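Local coordinates for Lmo0325 protein (Listeria monocytogenes EGD-e, PDB 4RYK) that probably binds DNA as a putative transcriptional regulator of the Rgg type, joining a helix-turn-helix region to an all-helical C-terminal region, at residues A[114-119]-A[145-149]; A[186-190]-A[203-207]; A[211-215]-A[252-256]; A[244-248]-A[276-282]. One frame throughout, in Å; residues are numbered along the deposited sequence.

Overall arrangement
The chain runs from its helix-turn-helix region into the Rgg-type C-terminal region, where all four contacts lie. Contact 1 closes first, joining helices 113-132 and 143-153. Contact 2, its centre about 21 Å from that of contact 1, follows in series and closes the short turn between helices 176-193 and 197-216. Helix 197-216 then runs on into contact 3, which bridges a longer excursion through helix 220-235 to reach helix 243-259. Contact 4 starts on that same helix, inside the span of contact 3, and ends beyond it, at the close of helix 263-279, so the two cross. Cys204 and His205 pack on Tyr245, which brings contacts 2 and 4 together, whereas contacts 1 and 4 lie on opposite sides of the chain's centre.

Contact 1: A[114-119]-A[145-149]; sequences EVRKAI and YKKII
The carbonyl oxygen of Glu114 takes the helical bond from Ala118 N at 2.8 Å, and the methyl Ile148 CG2 of the facing helix lies against the same oxygen at 3.9 Å. That methyl also meets Ala118 CB at 3.9 Å, while the other branch of Ile148 reaches out so that CD1 passes near Glu114 OE2. The split follows from the first torsion of Ile148 (-79°), which sets CG1 beside the backbone N and CG2 opposite to it. Ala118 is the small residue at the centre of the interface: its CB points at segment 145-149 and touches Tyr145 CB at 4.0 Å as well as Ile149 CG1 at 4.1 Å. With so little side chain here, the axes of the two short segments approach to 8.8 Å. Ile149 works on the buried flank, where CG1 faces Val115 CG1 and CD1 meets Ile119 CG1 at 4.0 Å, the two isoleucines crossing at about a right angle. The Tyr145 ring leans obliquely over the backbone at Ala118 and stacks with His121. Ile166 of helix 161-170 closes over Val115, Ile119 and Ile149. On another side of helix 113-132, Arg116 is held by salt bridges to Asp80 and Glu162 and packs on Met61 of the second subunit. The packing across the pair is thus largely apolar, between successive helices running roughly antiparallel at 141°, an arrangement consistent with the TPR-like helical hairpins of Rgg-type C-terminal domains.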
loop_
_atom_site.group_PDB
_atom_site.type_symbol
_atom_site.label_atom_id
_atom_site.label_comp_id
_atom_site.label_asym_id
_atom_site.label_seq_id
_atom_site.Cartn_x
_atom_site.Cartn_y
_atom_site.Cartn_z
ATOM N N GLU A 114 -4.644 -4.127 -27.467
ATOM C CA GLU A 114 -4.012 -5.238 -28.206
ATOM C C GLU A 114 -3.089 -6.075 -27.334
ATOM O O GLU A 114 -3.121 -7.321 -27.376
ATOM C CB GLU A 114 -3.213 -4.764 -29.427
ATOM C CG GLU A 114 -3.998 -4.491 -30.704
ATOM C CD GLU A 114 -4.903 -5.635 -31.139
ATOM O OE1 GLU A 114 -6.139 -5.407 -31.166
ATOM O OE2 GLU A 114 -4.390 -6.747 -31.454
ATOM N N VAL A 115 -2.276 -5.425 -26.523
ATOM C CA VAL A 115 -1.319 -6.181 -25.698
ATOM C C VAL A 115 -2.042 -6.930 -24.621
ATOM O O VAL A 115 -1.751 -8.075 -24.377
ATOM C CB VAL A 115 -0.275 -5.294 -25.058
ATOM C CG1 VAL A 115 0.742 -6.115 -24.298
ATOM C CG2 VAL A 115 0.431 -4.602 -26.145
ATOM N N ARG A 116 -3.014 -6.298 -23.986
ATOM C CA ARG A 116 -3.771 -6.999 -22.944
ATOM C C ARG A 116 -4.522 -8.151 -23.525
ATOM O O ARG A 116 -4.559 -9.243 -22.934
ATOM C CB ARG A 116 -4.697 -6.040 -22.221
ATOM C CG ARG A 116 -3.921 -5.117 -21.300
ATOM C CD ARG A 116 -4.847 -4.171 -20.561
ATOM N NE ARG A 116 -4.190 -3.316 -19.557
ATOM C CZ ARG A 116 -4.886 -2.584 -18.692
ATOM N NH1 ARG A 116 -6.216 -2.614 -18.724
ATOM N NH2 ARG A 116 -4.277 -1.803 -17.814
ATOM N N LYS A 117 -5.107 -7.946 -24.689
ATOM C CA LYS A 117 -5.796 -9.062 -25.379
ATOM C C LYS A 117 -4.855 -10.176 -25.741
ATOM O O LYS A 117 -5.195 -11.344 -25.592
ATOM C CB LYS A 117 -6.508 -8.585 -26.619
ATOM C CG LYS A 117 -7.686 -7.707 -26.260
ATOM C CD LYS A 117 -8.579 -7.416 -27.449
ATOM C CE LYS A 117 -7.997 -6.387 -28.382
ATOM N NZ LYS A 117 -9.102 -5.493 -28.851
ATOM N N ALA A 118 -3.649 -9.821 -26.177
ATOM C CA ALA A 118 -2.672 -10.859 -26.530
ATOM C C ALA A 118 -2.316 -11.674 -25.294
ATOM O O ALA A 118 -2.167 -12.891 -25.335
ATOM C CB ALA A 118 -1.435 -10.238 -27.179
ATOM N N ILE A 119 -2.214 -11.010 -24.154
ATOM C CA ILE A 119 -1.871 -11.730 -22.924
ATOM C C ILE A 119 -2.945 -12.753 -22.577
ATOM O O ILE A 119 -2.673 -13.927 -22.288
ATOM C CB ILE A 119 -1.591 -10.737 -21.768
ATOM C CG1 ILE A 119 -0.167 -10.177 -21.942
ATOM C CG2 ILE A 119 -1.680 -11.408 -20.409
ATOM C CD1 ILE A 119 0.041 -8.913 -21.179
ATOM N N TYR A 145 0.787 -13.616 -30.989
ATOM C CA TYR A 145 0.547 -12.933 -29.730
ATOM C C TYR A 145 1.849 -12.615 -29.041
ATOM O O TYR A 145 1.958 -11.599 -28.416
ATOM C CB TYR A 145 -0.387 -13.740 -28.829
ATOM C CG TYR A 145 -1.704 -14.049 -29.492
ATOM C CD1 TYR A 145 -2.503 -13.025 -29.982
ATOM C CD2 TYR A 145 -2.131 -15.343 -29.653
ATOM C CE1 TYR A 145 -3.692 -13.278 -30.603
ATOM C CE2 TYR A 145 -3.338 -15.617 -30.272
ATOM C CZ TYR A 145 -4.107 -14.569 -30.745
ATOM O OH TYR A 145 -5.303 -14.816 -31.377
ATOM N N LYS A 146 2.849 -13.463 -29.168
ATOM C CA LYS A 146 4.147 -13.162 -28.563
ATOM C C LYS A 146 4.797 -11.972 -29.265
ATOM O O LYS A 146 5.424 -11.127 -28.640
ATOM C CB LYS A 146 5.067 -14.354 -28.676
ATOM C CG LYS A 146 4.594 -15.590 -27.918
ATOM C CD LYS A 146 5.181 -16.849 -28.544
ATOM C CE LYS A 146 6.711 -16.825 -28.627
ATOM N NZ LYS A 146 7.201 -17.620 -29.791
ATOM N N LYS A 147 4.631 -11.910 -30.578
ATOM C CA LYS A 147 5.110 -10.782 -31.338
ATOM C C LYS A 147 4.450 -9.470 -30.907
ATOM O O LYS A 147 5.103 -8.425 -30.806
ATOM C CB LYS A 147 4.862 -11.022 -32.815
ATOM C CG LYS A 147 5.335 -9.886 -33.702
ATOM C CD LYS A 147 5.241 -10.308 -35.162
ATOM C CE LYS A 147 5.041 -9.109 -36.082
ATOM N NZ LYS A 147 6.208 -8.207 -35.971
ATOM N N ILE A 148 3.149 -9.498 -30.691
ATOM C CA ILE A 148 2.458 -8.284 -30.259
ATOM C C ILE A 148 3.034 -7.768 -28.931
ATOM O O ILE A 148 3.240 -6.589 -28.741
ATOM C CB ILE A 148 0.950 -8.527 -30.146
ATOM C CG1 ILE A 148 0.323 -8.490 -31.535
ATOM C CG2 ILE A 148 0.276 -7.469 -29.269
ATOM C CD1 ILE A 148 -1.080 -9.080 -31.567
ATOM N N ILE A 149 3.292 -8.671 -28.019
ATOM C CA ILE A 149 3.771 -8.299 -26.703
ATOM C C ILE A 149 5.211 -7.795 -26.818
ATOM O O ILE A 149 5.555 -6.746 -26.311
ATOM C CB ILE A 149 3.700 -9.508 -25.754
ATOM C CG1 ILE A 149 2.241 -9.869 -25.517
ATOM C CG2 ILE A 149 4.433 -9.197 -24.441
ATOM C CD1 ILE A 149 2.053 -11.303 -25.054
#

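Contact 2: A[186-190]-A[203-207]; sequences MLKSY and FCHLF
Three rings interlock between the helices. Phe207 turns its edge to one face of Tyr190, with planes at 83° and centroids of the two rings 5.2 Å apart, and Tyr190 in turn presents its own edge to a face of Phe203. On that same face of Phe203 sits the backbone, Tyr190 CA standing 3.8 Å from the ring centroid in a CH-pi contact. The edge of Phe203 is met by Ser189 OG, 3.4 Å from CZ, and by the selenium of Met186, which is present as selenomethionine; SE lies in the ring plane, 3.6 Å from Phe203 CE1. The side chain of Met186 leaves with CG opposite the backbone N (chi1 -176°) and then bends twice, which carries SE between the two phenylalanines. Its terminal methyl CE ends 3.7 Å from Phe207 CE1, and its CG meets Leu206 CD2, the two chains approaching tip to tip. Leu187 CD2 touches the rim of Phe207. The hydroxyl of Ser189 is tied back to its own helix, OG donating to a lone pair of Met186 O at 3.0 Å, in the carbonyl plane; Tyr190 N binds the same oxygen. These bulky groups fill the 12.2 Å between the segment axes. At the far end of its ring, Tyr190 OH is hydrogen-bonded to Glu232. Val164 of helix 161-170 covers Phe203 and Ser189, while Lys229 and Ala233 of helix 220-235 pack on Phe207 and Tyr190, so this hairpin of helices 176-193 and 197-216 lies between its neighbours in the helical stack.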
loop_
_atom_site.group_PDB
_atom_site.type_symbol
_atom_site.label_atom_id
_atom_site.label_comp_id
_atom_site.label_asym_id
_atom_site.label_seq_id
_atom_site.Cartn_x
_atom_site.Cartn_y
_atom_site.Cartn_z
HETATM N N MSE A 186 13.546 -2.026 -17.145
HETATM C CA MSE A 186 12.710 -2.259 -15.930
HETATM C C MSE A 186 13.477 -1.638 -14.770
HETATM O O MSE A 186 12.899 -0.926 -13.938
HETATM C CB MSE A 186 12.313 -3.779 -15.689
HETATM C CG MSE A 186 11.349 -4.529 -14.576
HETATM SE SE MSE A 186 12.519 -4.531 -12.925
HETATM C CE MSE A 186 13.223 -6.236 -13.549
ATOM N N LEU A 187 14.762 -1.929 -14.642
ATOM C CA LEU A 187 15.505 -1.444 -13.458
ATOM C C LEU A 187 15.459 0.066 -13.303
ATOM O O LEU A 187 15.407 0.527 -12.195
ATOM C CB LEU A 187 16.960 -1.890 -13.418
ATOM C CG LEU A 187 17.231 -3.341 -13.064
ATOM C CD1 LEU A 187 18.746 -3.572 -13.047
ATOM C CD2 LEU A 187 16.578 -3.712 -11.727
ATOM N N LYS A 188 15.463 0.825 -14.387
ATOM C CA LYS A 188 15.361 2.284 -14.276
ATOM C C LYS A 188 14.019 2.691 -13.649
ATOM O O LYS A 188 13.925 3.655 -12.942
ATOM C CB LYS A 188 15.462 2.927 -15.630
ATOM C CG LYS A 188 16.779 2.618 -16.295
ATOM C CD LYS A 188 17.006 3.467 -17.535
ATOM C CE LYS A 188 15.793 3.479 -18.449
ATOM N NZ LYS A 188 16.118 4.048 -19.797
ATOM N N SER A 189 12.969 1.950 -13.914
ATOM C CA SER A 189 11.709 2.326 -13.312
ATOM C C SER A 189 11.640 1.827 -11.855
ATOM O O SER A 189 11.111 2.520 -10.992
ATOM C CB SER A 189 10.529 1.854 -14.169
ATOM O OG SER A 189 10.252 0.480 -13.936
ATOM N N TYR A 190 12.211 0.667 -11.577
ATOM C CA TYR A 190 12.362 0.196 -10.224
ATOM C C TYR A 190 12.975 1.276 -9.303
ATOM O O TYR A 190 12.510 1.497 -8.197
ATOM C CB TYR A 190 13.203 -1.094 -10.208
ATOM C CG TYR A 190 13.789 -1.366 -8.836
ATOM C CD1 TYR A 190 12.967 -1.701 -7.785
ATOM C CD2 TYR A 190 15.164 -1.238 -8.584
ATOM C CE1 TYR A 190 13.485 -1.899 -6.509
ATOM C CE2 TYR A 190 15.698 -1.462 -7.320
ATOM C CZ TYR A 190 14.855 -1.796 -6.284
ATOM O OH TYR A 190 15.304 -1.981 -4.987
ATOM N N PHE A 203 7.375 -4.881 -7.688
ATOM C CA PHE A 203 8.747 -5.236 -7.995
ATOM C C PHE A 203 9.244 -6.431 -7.182
ATOM O O PHE A 203 9.935 -7.284 -7.730
ATOM C CB PHE A 203 9.658 -4.026 -7.886
ATOM C CG PHE A 203 9.522 -3.103 -9.054
ATOM C CD1 PHE A 203 10.181 -3.363 -10.228
ATOM C CD2 PHE A 203 8.767 -1.994 -8.973
ATOM C CE1 PHE A 203 10.065 -2.523 -11.311
ATOM C CE2 PHE A 203 8.639 -1.148 -10.055
ATOM C CZ PHE A 203 9.281 -1.407 -11.217
ATOM N N CYS A 204 8.916 -6.500 -5.883
ATOM C CA CYS A 204 9.316 -7.638 -5.070
ATOM C C CYS A 204 8.853 -8.946 -5.645
ATOM O O CYS A 204 9.628 -9.882 -5.786
ATOM C CB CYS A 204 8.799 -7.543 -3.644
ATOM S SG CYS A 204 9.655 -6.306 -2.619
ATOM N N HIS A 205 7.584 -8.989 -5.992
ATOM C CA HIS A 205 6.996 -10.139 -6.609
ATOM C C HIS A 205 7.716 -10.531 -7.914
ATOM O O HIS A 205 7.983 -11.696 -8.167
ATOM C CB HIS A 205 5.552 -9.804 -6.900
ATOM C CG HIS A 205 4.832 -10.879 -7.615
ATOM N ND1 HIS A 205 4.381 -12.013 -6.986
ATOM C CD2 HIS A 205 4.506 -11.018 -8.922
ATOM C CE1 HIS A 205 3.790 -12.802 -7.866
ATOM N NE2 HIS A 205 3.855 -12.222 -9.053
ATOM N N LEU A 206 7.981 -9.559 -8.764
ATOM C CA LEU A 206 8.643 -9.857 -10.023
ATOM C C LEU A 206 10.060 -10.368 -9.739
ATOM O O LEU A 206 10.494 -11.352 -10.328
ATOM C CB LEU A 206 8.736 -8.598 -10.855
ATOM C CG LEU A 206 9.629 -8.724 -12.106
ATOM C CD1 LEU A 206 9.126 -9.869 -12.974
ATOM C CD2 LEU A 206 9.652 -7.450 -12.904
ATOM N N PHE A 207 10.799 -9.712 -8.853
ATOM C CA PHE A 207 12.174 -10.110 -8.586
ATOM C C PHE A 207 12.224 -11.502 -7.963
ATOM O O PHE A 207 13.164 -12.270 -8.223
ATOM C CB PHE A 207 12.886 -9.155 -7.641
ATOM C CG PHE A 207 13.224 -7.800 -8.225
ATOM C CD1 PHE A 207 13.749 -7.670 -9.487
ATOM C CD2 PHE A 207 13.051 -6.665 -7.470
ATOM C CE1 PHE A 207 14.087 -6.436 -9.989
ATOM C CE2 PHE A 207 13.380 -5.432 -7.959
ATOM C CZ PHE A 207 13.898 -5.319 -9.244
#

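Contact 3: A[211-215]-A[252-256]; sequences TDELI and YQGAI
Segments 211-215 and 252-256 run almost parallel, 14° apart with their axes 11.0 Å from each other, and Tyr252 spans the gap with its whole ring. Its hydroxyl donates to Asp212, OH to OD2 being 2.7 Å. The oxygen is used on its anti side, the donor 17° out of the carboxylate plane, and the carboxylate stands almost perpendicular to the ring. Asp212 comes in obliquely to the phenol: with its CG opposite the backbone N (chi1 -178°), CB lies only 3.1 Å from Tyr252 OH, and OD2 comes to the ring's edge in its plane. The backbone N of Asp212 lies over one face of the ring, towards the rim. Nearer the root of the tyrosine, Thr211 turns its methyl inward, CG2 touching Tyr252 CB at 3.9 Å, while its OG1 is bonded back to Phe207 O in the preceding turn of its helix. Ile215 extends CD1 across to the other helix, against Tyr252 CD1 at 3.6 Å and Ile256 CG1 at 3.8 Å, with the methyl of Ala255 a little farther off. Helix 220-235 packs beside both segments, through Val226 on Thr211 and Asn224 on Ile256, and helix 283-300 adds Phe296 on Ile215 and Tyr289 on Tyr252. One directed polar bond at the partly exposed side of a buried apolar seam therefore ties down the hydroxyl end of the tyrosine, while Thr211 and Ile215 pack on its ring; accepting a hydrogen bond from the phenol at such short range probably favours the ionised form of Asp212.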
loop_
_atom_site.group_PDB
_atom_site.type_symbol
_atom_site.label_atom_id
_atom_site.label_comp_id
_atom_site.label_asym_id
_atom_site.label_seq_id
_atom_site.Cartn_x
_atom_site.Cartn_y
_atom_site.Cartn_z
ATOM N N THR A 211 14.180 -14.658 -9.665
ATOM C CA THR A 211 15.213 -15.320 -8.900
ATOM C C THR A 211 14.921 -16.816 -8.920
ATOM O O THR A 211 15.813 -17.639 -9.115
ATOM C CB THR A 211 15.279 -14.797 -7.468
ATOM O OG1 THR A 211 15.521 -13.385 -7.461
ATOM C CG2 THR A 211 16.355 -15.449 -6.702
ATOM N N ASP A 212 13.665 -17.155 -8.684
ATOM C CA ASP A 212 13.218 -18.540 -8.659
ATOM C C ASP A 212 13.536 -19.199 -9.996
ATOM O O ASP A 212 14.103 -20.299 -10.053
ATOM C CB ASP A 212 11.710 -18.601 -8.388
ATOM C CG ASP A 212 11.183 -20.034 -8.290
ATOM O OD1 ASP A 212 11.004 -20.674 -9.338
ATOM O OD2 ASP A 212 10.933 -20.528 -7.174
ATOM N N GLU A 213 13.199 -18.515 -11.077
ATOM C CA GLU A 213 13.403 -19.111 -12.419
ATOM C C GLU A 213 14.876 -19.241 -12.766
ATOM O O GLU A 213 15.288 -20.196 -13.431
ATOM C CB GLU A 213 12.656 -18.320 -13.495
ATOM C CG GLU A 213 12.393 -19.134 -14.759
ATOM C CD GLU A 213 11.475 -20.310 -14.472
ATOM O OE1 GLU A 213 10.289 -20.072 -14.134
ATOM O OE2 GLU A 213 11.956 -21.459 -14.527
ATOM N N LEU A 214 15.685 -18.294 -12.305
ATOM C CA LEU A 214 17.106 -18.343 -12.583
ATOM C C LEU A 214 17.762 -19.451 -11.808
ATOM O O LEU A 214 18.677 -20.132 -12.322
ATOM C CB LEU A 214 17.793 -17.039 -12.254
ATOM C CG LEU A 214 17.386 -15.973 -13.242
ATOM C CD1 LEU A 214 17.727 -14.610 -12.665
ATOM C CD2 LEU A 214 18.001 -16.223 -14.622
ATOM N N ILE A 215 17.314 -19.646 -10.581
ATOM C CA ILE A 215 17.886 -20.732 -9.787
ATOM C C ILE A 215 17.630 -22.055 -10.508
ATOM O O ILE A 215 18.573 -22.763 -10.849
ATOM C CB ILE A 215 17.359 -20.753 -8.347
ATOM C CG1 ILE A 215 17.931 -19.566 -7.557
ATOM C CG2 ILE A 215 17.741 -22.051 -7.643
ATOM C CD1 ILE A 215 17.243 -19.342 -6.231
ATOM N N TYR A 252 15.223 -17.643 -0.766
ATOM C CA TYR A 252 16.102 -17.751 -1.942
ATOM C C TYR A 252 17.613 -17.622 -1.646
ATOM O O TYR A 252 18.427 -18.251 -2.323
ATOM C CB TYR A 252 15.642 -16.799 -3.068
ATOM C CG TYR A 252 14.342 -17.253 -3.699
ATOM C CD1 TYR A 252 14.260 -18.475 -4.367
ATOM C CD2 TYR A 252 13.207 -16.474 -3.648
ATOM C CE1 TYR A 252 13.078 -18.904 -4.948
ATOM C CE2 TYR A 252 12.003 -16.898 -4.218
ATOM C CZ TYR A 252 11.938 -18.113 -4.839
ATOM O OH TYR A 252 10.764 -18.539 -5.405
ATOM N N GLN A 253 17.988 -16.869 -0.619
ATOM C CA GLN A 253 19.394 -16.738 -0.216
ATOM C C GLN A 253 19.839 -18.119 0.284
ATOM O O GLN A 253 20.961 -18.590 0.000
ATOM C CB GLN A 253 19.567 -15.664 0.857
ATOM C CG GLN A 253 20.991 -15.475 1.369
ATOM C CD GLN A 253 21.981 -15.149 0.250
ATOM O OE1 GLN A 253 22.211 -13.989 -0.024
ATOM N NE2 GLN A 253 22.513 -16.170 -0.438
ATOM N N GLY A 254 18.912 -18.801 0.956
ATOM C CA GLY A 254 19.157 -20.155 1.421
ATOM C C GLY A 254 19.447 -21.094 0.271
ATOM O O GLY A 254 20.426 -21.817 0.284
ATOM N N ALA A 255 18.597 -21.051 -0.740
ATOM C CA ALA A 255 18.736 -21.930 -1.893
ATOM C C ALA A 255 20.060 -21.671 -2.621
ATOM O O ALA A 255 20.761 -22.599 -3.000
ATOM C CB ALA A 255 17.564 -21.700 -2.844
ATOM N N ILE A 256 20.387 -20.397 -2.820
ATOM C CA ILE A 256 21.625 -20.031 -3.467
ATOM C C ILE A 256 22.853 -20.457 -2.674
ATOM O O ILE A 256 23.844 -20.931 -3.249
ATOM C CB ILE A 256 21.660 -18.545 -3.780
ATOM C CG1 ILE A 256 20.575 -18.236 -4.837
ATOM C CG2 ILE A 256 23.045 -18.155 -4.283
ATOM C CD1 ILE A 256 20.478 -16.783 -5.235
#

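Contact 4: A[244-248]-A[276-282]; sequences FYRIV and TWKELHY
Phe244, Trp277 and Tyr282 gather into an aromatic cluster exactly where helix 263-279 ends, in a Schellman motif that turns the chain back towards helix 243-259. His281, at positive phi, is the C-prime residue: Tyr282 N bonds to Trp277 O at 2.8 Å and His281 N to Lys278 O at 3.1 Å. The reversal places Tyr282 as N-cap of helix 283-300 and sets its ring face against Phe244, whose edge points in with CD2 over the ring's centre and the planes at 68°. The indole of Trp277 is caught between helix side chains. On one face, Ile247 CG2 sits 3.6 Å from the centroid of the five-membered ring as a CH-pi contact; beyond the other, Phe244 lies oblique, its CE2 3.3 Å from Trp277 NE1. With CG opposite the backbone N (chi1 178°), the Phe244 ring is directed to both partners. The remaining branch of Ile247 extends CD1 to Thr276 CG2 and Leu280 CD1, and Tyr289 stacks on Trp277. This corner also forms part of the dimer interface: Ile247 packs on Leu280 of the second subunit, Leu280 on its Ile247, and Tyr282 OH bonds to Ser239 O of that chain. At the in-plane edge of the indole, Val248 CG2 abuts Trp277 CZ2 at 3.6 Å.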
loop_
_atom_site.group_PDB
_atom_site.type_symbol
_atom_site.label_atom_id
_atom_site.label_comp_id
_atom_site.label_asym_id
_atom_site.label_seq_id
_atom_site.Cartn_x
_atom_site.Cartn_y
_atom_site.Cartn_z
ATOM N N PHE A 244 6.799 -9.538 4.218
ATOM C CA PHE A 244 6.579 -10.813 3.578
ATOM C C PHE A 244 7.697 -11.151 2.575
ATOM O O PHE A 244 8.183 -12.277 2.497
ATOM C CB PHE A 244 5.203 -10.819 2.883
ATOM C CG PHE A 244 4.893 -12.103 2.129
ATOM C CD1 PHE A 244 5.242 -12.249 0.797
ATOM C CD2 PHE A 244 4.252 -13.174 2.768
ATOM C CE1 PHE A 244 4.965 -13.434 0.103
ATOM C CE2 PHE A 244 3.964 -14.352 2.081
ATOM C CZ PHE A 244 4.334 -14.493 0.760
ATOM N N TYR A 245 8.075 -10.193 1.774
ATOM C CA TYR A 245 9.090 -10.424 0.782
ATOM C C TYR A 245 10.493 -10.525 1.345
ATOM O O TYR A 245 11.384 -11.037 0.687
ATOM C CB TYR A 245 9.008 -9.374 -0.333
ATOM C CG TYR A 245 7.812 -9.622 -1.194
ATOM C CD1 TYR A 245 7.790 -10.674 -2.068
ATOM C CD2 TYR A 245 6.688 -8.834 -1.086
ATOM C CE1 TYR A 245 6.671 -10.961 -2.854
ATOM C CE2 TYR A 245 5.570 -9.093 -1.848
ATOM C CZ TYR A 245 5.576 -10.153 -2.752
ATOM O OH TYR A 245 4.472 -10.380 -3.538
ATOM N N ARG A 246 10.711 -10.067 2.571
ATOM C CA ARG A 246 11.983 -10.314 3.239
ATOM C C ARG A 246 12.082 -11.802 3.574
ATOM O O ARG A 246 13.163 -12.372 3.608
ATOM C CB ARG A 246 12.117 -9.456 4.492
ATOM C CG ARG A 246 12.065 -7.979 4.165
ATOM C CD ARG A 246 12.463 -7.176 5.374
ATOM N NE ARG A 246 12.281 -5.742 5.195
ATOM C CZ ARG A 246 12.745 -4.829 6.033
ATOM N NH1 ARG A 246 13.410 -5.212 7.095
ATOM N NH2 ARG A 246 12.535 -3.537 5.823
ATOM N N ILE A 247 10.940 -12.455 3.798
ATOM C CA ILE A 247 10.957 -13.876 4.103
ATOM C C ILE A 247 11.330 -14.606 2.808
ATOM O O ILE A 247 12.187 -15.510 2.790
ATOM C CB ILE A 247 9.600 -14.399 4.617
ATOM C CG1 ILE A 247 9.130 -13.660 5.871
ATOM C CG2 ILE A 247 9.705 -15.884 4.963
ATOM C CD1 ILE A 247 7.654 -13.934 6.164
ATOM N N VAL A 248 10.688 -14.180 1.738
ATOM C CA VAL A 248 10.958 -14.736 0.400
ATOM C C VAL A 248 12.429 -14.622 0.066
ATOM O O VAL A 248 13.057 -15.623 -0.355
ATOM C CB VAL A 248 10.125 -14.062 -0.677
ATOM C CG1 VAL A 248 10.468 -14.659 -2.038
ATOM C CG2 VAL A 248 8.632 -14.224 -0.412
ATOM N N THR A 276 8.774 -19.648 9.305
ATOM C CA THR A 276 8.350 -18.301 9.558
ATOM C C THR A 276 7.032 -18.047 8.883
ATOM O O THR A 276 6.137 -17.460 9.479
ATOM C CB THR A 276 9.391 -17.266 9.116
ATOM O OG1 THR A 276 10.584 -17.425 9.895
ATOM C CG2 THR A 276 8.864 -15.881 9.375
ATOM N N TRP A 277 6.882 -18.484 7.636
ATOM C CA TRP A 277 5.578 -18.354 7.000
ATOM C C TRP A 277 4.488 -19.080 7.825
ATOM O O TRP A 277 3.344 -18.586 7.932
ATOM C CB TRP A 277 5.575 -18.897 5.575
ATOM C CG TRP A 277 6.143 -17.943 4.560
ATOM C CD1 TRP A 277 5.775 -16.658 4.367
ATOM C CD2 TRP A 277 7.132 -18.226 3.590
ATOM N NE1 TRP A 277 6.478 -16.112 3.353
ATOM C CE2 TRP A 277 7.344 -17.057 2.869
ATOM C CE3 TRP A 277 7.910 -19.348 3.299
ATOM C CZ2 TRP A 277 8.258 -16.978 1.832
ATOM C CZ3 TRP A 277 8.835 -19.264 2.304
ATOM C CH2 TRP A 277 8.993 -18.083 1.566
ATOM N N LYS A 278 4.831 -20.226 8.406
ATOM C CA LYS A 278 3.865 -20.946 9.243
ATOM C C LYS A 278 3.519 -20.168 10.469
ATOM O O LYS A 278 2.347 -20.061 10.798
ATOM C CB LYS A 278 4.347 -22.310 9.698
ATOM C CG LYS A 278 4.347 -23.286 8.556
ATOM C CD LYS A 278 4.883 -24.638 8.962
ATOM C CE LYS A 278 5.022 -25.515 7.736
ATOM N NZ LYS A 278 5.585 -26.839 8.096
ATOM N N GLU A 279 4.534 -19.620 11.115
ATOM C CA GLU A 279 4.316 -18.929 12.383
ATOM C C GLU A 279 3.499 -17.662 12.201
ATOM O O GLU A 279 2.841 -17.216 13.131
ATOM C CB GLU A 279 5.639 -18.595 12.991
ATOM C CG GLU A 279 6.355 -19.819 13.494
ATOM C CD GLU A 279 7.751 -19.497 13.970
ATOM O OE1 GLU A 279 8.208 -18.367 13.705
ATOM O OE2 GLU A 279 8.379 -20.354 14.605
ATOM N N LEU A 280 3.559 -17.100 10.989
ATOM C CA LEU A 280 2.822 -15.890 10.659
ATOM C C LEU A 280 1.525 -16.178 9.913
ATOM O O LEU A 280 0.944 -15.261 9.374
ATOM C CB LEU A 280 3.667 -14.882 9.847
ATOM C CG LEU A 280 4.989 -14.431 10.489
ATOM C CD1 LEU A 280 5.713 -13.471 9.574
ATOM C CD2 LEU A 280 4.772 -13.749 11.823
ATOM N N HIS A 281 1.068 -17.421 9.943
ATOM C CA HIS A 281 -0.275 -17.821 9.496
ATOM C C HIS A 281 -0.407 -17.670 7.954
ATOM O O HIS A 281 -1.472 -17.348 7.436
ATOM C CB HIS A 281 -1.359 -17.081 10.308
ATOM C CG HIS A 281 -0.992 -16.884 11.752
ATOM N ND1 HIS A 281 -0.926 -17.919 12.653
ATOM C CD2 HIS A 281 -0.635 -15.771 12.442
ATOM C CE1 HIS A 281 -0.521 -17.467 13.822
ATOM N NE2 HIS A 281 -0.340 -16.164 13.722
ATOM N N TYR A 282 0.714 -17.853 7.241
ATOM C CA TYR A 282 0.704 -17.985 5.791
ATOM C C TYR A 282 0.909 -19.450 5.469
ATOM O O TYR A 282 1.880 -19.814 4.802
ATOM C CB TYR A 282 1.827 -17.146 5.133
ATOM C CG TYR A 282 1.686 -15.639 5.240
ATOM C CD1 TYR A 282 0.783 -14.963 4.459
ATOM C CD2 TYR A 282 2.476 -14.906 6.121
ATOM C CE1 TYR A 282 0.644 -13.613 4.547
ATOM C CE2 TYR A 282 2.327 -13.531 6.259
ATOM C CZ TYR A 282 1.422 -12.890 5.475
ATOM O OH TYR A 282 1.286 -11.538 5.548
#